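Local coordinates for protein chitooligosaccharide oxidase (Gibberella zeae, PDB 6Y0R) that oxidises the C1 hydroxyl of chitooligosaccharides to the corresponding lactones with a bicovalently bound FAD, passing the electrons to molecular oxygen to give hydrogen peroxide, at residues 240-245 with 267-272; 249-254 with 356-361. All coordinates share one frame; numbering follows the deposited sequence.

Interaction 1 (240-245 with 267-272); sequences LNWDQN and MQMGVS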
loop_
_atom_site.group_PDB
_atom_site.type_symbol
_atom_site.label_atom_id
_atom_site.label_comp_id
_atom_site.label_asym_id
_atom_site.label_seq_id
_atom_site.Cartn_x
_atom_site.Cartn_y
_atom_site.Cartn_z
ATOM N N LEU A 240 -26.682 0.201 2.237
ATOM C CA LEU A 240 -27.420 0.154 0.963
ATOM C C LEU A 240 -28.143 -1.184 0.854
ATOM O O LEU A 240 -27.645 -2.171 1.389
ATOM C CB LEU A 240 -26.476 0.356 -0.226
ATOM C CG LEU A 240 -25.815 1.732 -0.339
ATOM C CD1 LEU A 240 -24.799 1.746 -1.470
ATOM C CD2 LEU A 240 -26.861 2.818 -0.538
ATOM N N ASN A 241 -29.256 -1.180 0.119
ATOM C CA ASN A 241 -30.035 -2.392 -0.198
ATOM C C ASN A 241 -30.189 -2.416 -1.714
ATOM O O ASN A 241 -31.282 -2.130 -2.232
ATOM C CB ASN A 241 -31.343 -2.362 0.591
ATOM C CG ASN A 241 -32.171 -3.609 0.398
ATOM O OD1 ASN A 241 -31.646 -4.690 0.148
ATOM N ND2 ASN A 241 -33.483 -3.446 0.483
ATOM N N TRP A 242 -29.108 -2.734 -2.400
ATOM C CA TRP A 242 -29.038 -2.754 -3.868
ATOM C C TRP A 242 -29.182 -4.174 -4.385
ATOM O O TRP A 242 -28.829 -5.124 -3.673
ATOM C CB TRP A 242 -27.730 -2.106 -4.337
ATOM C CG TRP A 242 -27.703 -0.616 -4.176
ATOM C CD1 TRP A 242 -28.723 0.225 -3.829
ATOM C CD2 TRP A 242 -26.573 0.225 -4.458
ATOM N NE1 TRP A 242 -28.287 1.530 -3.791
ATOM C CE2 TRP A 242 -26.972 1.565 -4.207
ATOM C CE3 TRP A 242 -25.271 -0.019 -4.897
ATOM C CZ2 TRP A 242 -26.095 2.636 -4.361
ATOM C CZ3 TRP A 242 -24.410 1.051 -5.053
ATOM C CH2 TRP A 242 -24.822 2.359 -4.813
ATOM N N ASP A 243 -29.630 -4.274 -5.616
ATOM C CA ASP A 243 -29.645 -5.535 -6.378
ATOM C C ASP A 243 -29.203 -5.223 -7.801
ATOM O O ASP A 243 -28.743 -4.089 -8.116
ATOM C CB ASP A 243 -31.016 -6.209 -6.292
ATOM C CG ASP A 243 -32.173 -5.377 -6.805
ATOM O OD1 ASP A 243 -31.925 -4.389 -7.520
ATOM O OD2 ASP A 243 -33.335 -5.727 -6.477
ATOM N N GLN A 244 -29.374 -6.189 -8.696
ATOM C CA GLN A 244 -28.889 -6.057 -10.082
ATOM C C GLN A 244 -29.584 -4.870 -10.765
ATOM O O GLN A 244 -28.939 -4.224 -11.600
ATOM C CB GLN A 244 -29.020 -7.451 -10.714
ATOM C CG GLN A 244 -28.393 -7.575 -12.083
ATOM C CD GLN A 244 -28.209 -9.024 -12.468
ATOM O OE1 GLN A 244 -28.781 -9.930 -11.870
ATOM N NE2 GLN A 244 -27.374 -9.246 -13.466
ATOM N N ASN A 245 -30.813 -4.491 -10.377
ATOM C CA ASN A 245 -31.537 -3.360 -11.018
ATOM C C ASN A 245 -31.059 -1.986 -10.535
ATOM O O ASN A 245 -31.242 -1.021 -11.292
ATOM C CB ASN A 245 -33.046 -3.404 -10.769
ATOM C CG ASN A 245 -33.702 -4.587 -11.441
ATOM O OD1 ASN A 245 -33.516 -4.816 -12.632
ATOM N ND2 ASN A 245 -34.451 -5.359 -10.677
ATOM N N MET A 267 -13.657 8.531 0.141
ATOM C CA MET A 267 -14.621 7.479 0.445
ATOM C C MET A 267 -14.517 6.345 -0.554
ATOM O O MET A 267 -13.846 6.490 -1.619
ATOM C CB MET A 267 -16.057 8.009 0.477
ATOM C CG MET A 267 -16.579 8.505 -0.805
ATOM S SD MET A 267 -18.284 9.147 -0.423
ATOM C CE MET A 267 -18.857 7.932 0.739
ATOM N N GLN A 268 -15.149 5.259 -0.168
ATOM C CA GLN A 268 -15.081 4.001 -0.923
ATOM C C GLN A 268 -16.407 3.243 -0.842
ATOM O O GLN A 268 -17.158 3.404 0.122
ATOM C CB GLN A 268 -13.895 3.191 -0.402
ATOM C CG GLN A 268 -14.069 2.789 1.035
ATOM C CD GLN A 268 -12.847 2.114 1.625
ATOM O OE1 GLN A 268 -11.868 1.801 0.940
ATOM N NE2 GLN A 268 -12.875 1.981 2.947
ATOM N N MET A 269 -16.595 2.365 -1.813
ATOM C CA MET A 269 -17.730 1.460 -1.877
ATOM C C MET A 269 -17.221 0.057 -1.550
ATOM O O MET A 269 -16.303 -0.416 -2.259
ATOM C CB MET A 269 -18.370 1.484 -3.256
ATOM C CG MET A 269 -19.574 0.571 -3.345
ATOM S SD MET A 269 -21.057 1.181 -2.541
ATOM C CE MET A 269 -21.376 2.686 -3.451
ATOM N N GLY A 270 -17.769 -0.578 -0.517
ATOM C CA GLY A 270 -17.454 -1.982 -0.228
ATOM C C GLY A 270 -18.511 -2.895 -0.837
ATOM O O GLY A 270 -19.710 -2.495 -0.879
ATOM N N VAL A 271 -18.117 -4.053 -1.386
ATOM C CA VAL A 271 -19.062 -4.991 -2.050
ATOM C C VAL A 271 -18.677 -6.385 -1.586
ATOM O O VAL A 271 -17.486 -6.695 -1.592
ATOM C CB VAL A 271 -19.035 -4.876 -3.578
ATOM C CG1 VAL A 271 -20.137 -5.735 -4.171
ATOM C CG2 VAL A 271 -19.143 -3.413 -4.081
ATOM N N SER A 272 -19.646 -7.194 -1.204
ATOM C CA SER A 272 -19.434 -8.637 -0.941
ATOM C C SER A 272 -20.757 -9.334 -1.228
ATOM O O SER A 272 -21.673 -8.679 -1.730
ATOM C CB SER A 272 -19.026 -8.859 0.465
ATOM O OG SER A 272 -20.111 -8.590 1.353
#

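Interaction 2 (249-254 with 356-361); sequences QGLYDF and SFVNFV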
loop_
_atom_site.group_PDB
_atom_site.type_symbol
_atom_site.label_atom_id
_atom_site.label_comp_id
_atom_site.label_asym_id
_atom_site.label_seq_id
_atom_site.Cartn_x
_atom_site.Cartn_y
_atom_site.Cartn_z
ATOM N N GLN A 249 -26.649 1.927 -11.521
ATOM C CA GLN A 249 -26.827 3.384 -11.496
ATOM C C GLN A 249 -26.331 3.930 -10.162
ATOM O O GLN A 249 -25.800 5.025 -10.196
ATOM C CB GLN A 249 -28.288 3.801 -11.655
ATOM C CG GLN A 249 -28.443 5.307 -11.768
ATOM C CD GLN A 249 -28.034 5.832 -13.111
ATOM O OE1 GLN A 249 -28.470 5.332 -14.150
ATOM N NE2 GLN A 249 -27.176 6.831 -13.108
ATOM N N GLY A 250 -26.461 3.180 -9.068
ATOM C CA GLY A 250 -25.911 3.583 -7.762
ATOM C C GLY A 250 -24.387 3.723 -7.839
ATOM O O GLY A 250 -23.830 4.755 -7.401
ATOM N N LEU A 251 -23.684 2.751 -8.424
ATOM C CA LEU A 251 -22.194 2.846 -8.558
ATOM C C LEU A 251 -21.802 3.995 -9.479
ATOM O O LEU A 251 -20.871 4.763 -9.166
ATOM C CB LEU A 251 -21.642 1.527 -9.108
ATOM C CG LEU A 251 -21.813 0.316 -8.206
ATOM C CD1 LEU A 251 -21.531 -0.972 -8.971
ATOM C CD2 LEU A 251 -20.940 0.424 -6.981
ATOM N N TYR A 252 -22.557 4.173 -10.563
ATOM C CA TYR A 252 -22.271 5.266 -11.503
ATOM C C TYR A 252 -22.482 6.607 -10.804
ATOM O O TYR A 252 -21.665 7.498 -10.928
ATOM C CB TYR A 252 -23.136 5.144 -12.752
ATOM C CG TYR A 252 -22.816 6.189 -13.796
ATOM C CD1 TYR A 252 -21.732 6.034 -14.636
ATOM C CD2 TYR A 252 -23.599 7.316 -13.955
ATOM C CE1 TYR A 252 -21.440 6.980 -15.602
ATOM C CE2 TYR A 252 -23.299 8.291 -14.884
ATOM C CZ TYR A 252 -22.242 8.095 -15.748
ATOM O OH TYR A 252 -21.934 9.040 -16.684
ATOM N N ASP A 253 -23.551 6.738 -10.025
ATOM C CA ASP A 253 -23.855 7.997 -9.312
ATOM C C ASP A 253 -22.797 8.255 -8.247
ATOM O O ASP A 253 -22.362 9.400 -8.090
ATOM C CB ASP A 253 -25.219 7.964 -8.659
ATOM C CG ASP A 253 -26.367 8.038 -9.654
ATOM O OD1 ASP A 253 -26.127 8.472 -10.825
ATOM O OD2 ASP A 253 -27.476 7.640 -9.242
ATOM N N PHE A 254 -22.327 7.195 -7.595
ATOM C CA PHE A 254 -21.212 7.304 -6.629
ATOM C C PHE A 254 -19.985 7.878 -7.334
ATOM O O PHE A 254 -19.339 8.826 -6.870
ATOM C CB PHE A 254 -20.938 5.915 -6.045
ATOM C CG PHE A 254 -19.855 5.825 -4.997
ATOM C CD1 PHE A 254 -20.041 6.314 -3.721
ATOM C CD2 PHE A 254 -18.654 5.223 -5.300
ATOM C CE1 PHE A 254 -19.037 6.203 -2.770
ATOM C CE2 PHE A 254 -17.649 5.100 -4.344
ATOM C CZ PHE A 254 -17.836 5.614 -3.081
ATOM N N SER A 356 -21.914 -4.556 -16.473
ATOM C CA SER A 356 -21.123 -5.802 -16.662
ATOM C C SER A 356 -20.606 -6.280 -15.317
ATOM O O SER A 356 -20.700 -7.453 -14.983
ATOM C CB SER A 356 -19.967 -5.621 -17.601
ATOM O OG SER A 356 -20.449 -5.168 -18.850
ATOM N N PHE A 357 -20.021 -5.349 -14.556
ATOM C CA PHE A 357 -19.494 -5.617 -13.207
ATOM C C PHE A 357 -20.587 -6.172 -12.296
ATOM O O PHE A 357 -20.419 -7.204 -11.645
ATOM C CB PHE A 357 -18.866 -4.322 -12.693
ATOM C CG PHE A 357 -18.407 -4.372 -11.273
ATOM C CD1 PHE A 357 -17.424 -5.247 -10.875
ATOM C CD2 PHE A 357 -18.899 -3.472 -10.344
ATOM C CE1 PHE A 357 -16.997 -5.281 -9.557
ATOM C CE2 PHE A 357 -18.466 -3.500 -9.031
ATOM C CZ PHE A 357 -17.521 -4.417 -8.640
ATOM N N VAL A 358 -21.710 -5.457 -12.180
ATOM C CA VAL A 358 -22.831 -5.851 -11.286
ATOM C C VAL A 358 -23.388 -7.221 -11.753
ATOM O O VAL A 358 -23.709 -8.039 -10.899
ATOM C CB VAL A 358 -23.906 -4.754 -11.283
ATOM C CG1 VAL A 358 -25.179 -5.271 -10.659
ATOM C CG2 VAL A 358 -23.428 -3.475 -10.593
ATOM N N ASN A 359 -23.490 -7.441 -13.068
ATOM C CA ASN A 359 -23.916 -8.758 -13.640
ATOM C C ASN A 359 -23.010 -9.884 -13.114
ATOM O O ASN A 359 -23.538 -10.913 -12.638
ATOM C CB ASN A 359 -23.986 -8.667 -15.167
ATOM C CG ASN A 359 -25.168 -7.835 -15.640
ATOM O OD1 ASN A 359 -25.986 -7.364 -14.830
ATOM N ND2 ASN A 359 -25.279 -7.662 -16.948
ATOM N N PHE A 360 -21.686 -9.697 -13.110
ATOM C CA PHE A 360 -20.724 -10.694 -12.590
ATOM C C PHE A 360 -20.954 -10.861 -11.087
ATOM O O PHE A 360 -21.048 -11.988 -10.572
ATOM C CB PHE A 360 -19.280 -10.302 -12.904
ATOM C CG PHE A 360 -18.286 -11.355 -12.493
ATOM C CD1 PHE A 360 -17.904 -11.495 -11.162
ATOM C CD2 PHE A 360 -17.801 -12.266 -13.421
ATOM C CE1 PHE A 360 -17.022 -12.493 -10.774
ATOM C CE2 PHE A 360 -16.904 -13.247 -13.033
ATOM C CZ PHE A 360 -16.546 -13.374 -11.715
ATOM N N VAL A 361 -21.063 -9.744 -10.362
ATOM C CA VAL A 361 -21.232 -9.796 -8.888
ATOM C C VAL A 361 -22.544 -10.523 -8.544
ATOM O O VAL A 361 -22.543 -11.288 -7.574
ATOM C CB VAL A 361 -21.221 -8.377 -8.299
ATOM C CG1 VAL A 361 -21.737 -8.349 -6.876
ATOM C CG2 VAL A 361 -19.820 -7.797 -8.391
#

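Interaction 1 (240-245 with 267-272)
Met269 reaches out from its strand to meet Leu240 and Trp242, and these three side chains make up the whole contact between 240-245 and 267-272. No hydrogen bond crosses it, and the backbones stay well apart: the nearest pair of CA atoms, those of Leu240 and Met269, are 10.2 Å from each other.

The sulfur-aromatic part comes first. SD of Met269 lies 5.1 Å from the centroid of the six-membered ring of Trp242, 48° off the ring normal, an oblique Met-aromatic contact. The methyl touches more closely, with Met269 CE 3.7 Å from Trp242 CH2 and 3.8 Å from Trp242 CZ3, at the benzo end of the indole. Met269 gets there with CG anti to the backbone N (chi1 -179°), followed by bends at both chi2 and chi3.

The aliphatic part is the approach of Leu240 CD1 to Met269 SD at 3.9 Å, the two side chains crossing at about a right angle. The same CD1 also sits 3.2 Å above the plane of the Trp242 ring, displaced toward its rim, and is thus shared between thioether and indole. Phe300 meets Trp242 edge-to-face, and Tyr276 adds a second aromatic neighbour.

Through Met269 the loop after strand 233-239 packs on strand 265-272. Buried Met269 also meets Leu251 and Phe254 of helix 247-260, which lies on this face of the seven-stranded antiparallel sheet. An antiparallel sheet with helices on one face is consistent with the substrate-binding domain of PCMH-type FAD-linked oxidases.

Interaction 2 (249-254 with 356-361)
Two helices, 247-260 and 351-367, pack beside each other on the antiparallel sheet of the chain, and the buried side chains of Leu251, Phe357 and Val358 join them. One methyl group does all the touching from the first helix: Leu251 CD1 is 3.5 Å from Val358 CG2 and 3.9 Å from Phe357 CD2. It enters at the edge of the Phe357 ring, near the ring plane, and is also 4.0 Å from CE2 of Phe357. The ring takes this position with CG anti to the backbone N (chi1 174°), while one of its faces has Val361 CG2 of its own helix 3.9 Å above the plane, offset toward the rim.

The CA atoms of Leu251 and Val358 are 9.1 Å apart, a separation bridged by side chains alone. Beneath the helix pair lies the seven-stranded sheet: Leu251 packs on Met376 of strand 371-378, and Phe357 on Leu374 of the same strand, whereas helix 420-433 contacts Phe357 through Ser431 and Ile432.

Within the first helix, Gln249 NE2 donates to Asp253 OD1 at 3.0 Å, nearly straight at 163°. The acceptor lies close to the amide plane of Gln249, but the donor comes from above the carboxylate plane of Asp253.

In the fold
From the N terminus, strand 233-239 leads into 240-245, and helix 247-260 with 249-254 follows before strand 265-272 brings the chain back. Interaction 1 closes this short loop, with 21 residues between its segments. Interaction 2 starts within that loop and closes only after a further 101 residues, at helix 351-367, so the two cross. Their centres are 8 Å apart and they touch directly: Gln244 NE2 lies 2.7 Å from Asn359 OD1, a probable hydrogen bond, and Trp242 CH2 is 3.3 Å from Gly250 C. Phe254 CZ also packs 3.6 Å from Gln268 C. Together they tie loop, sheet and both helices.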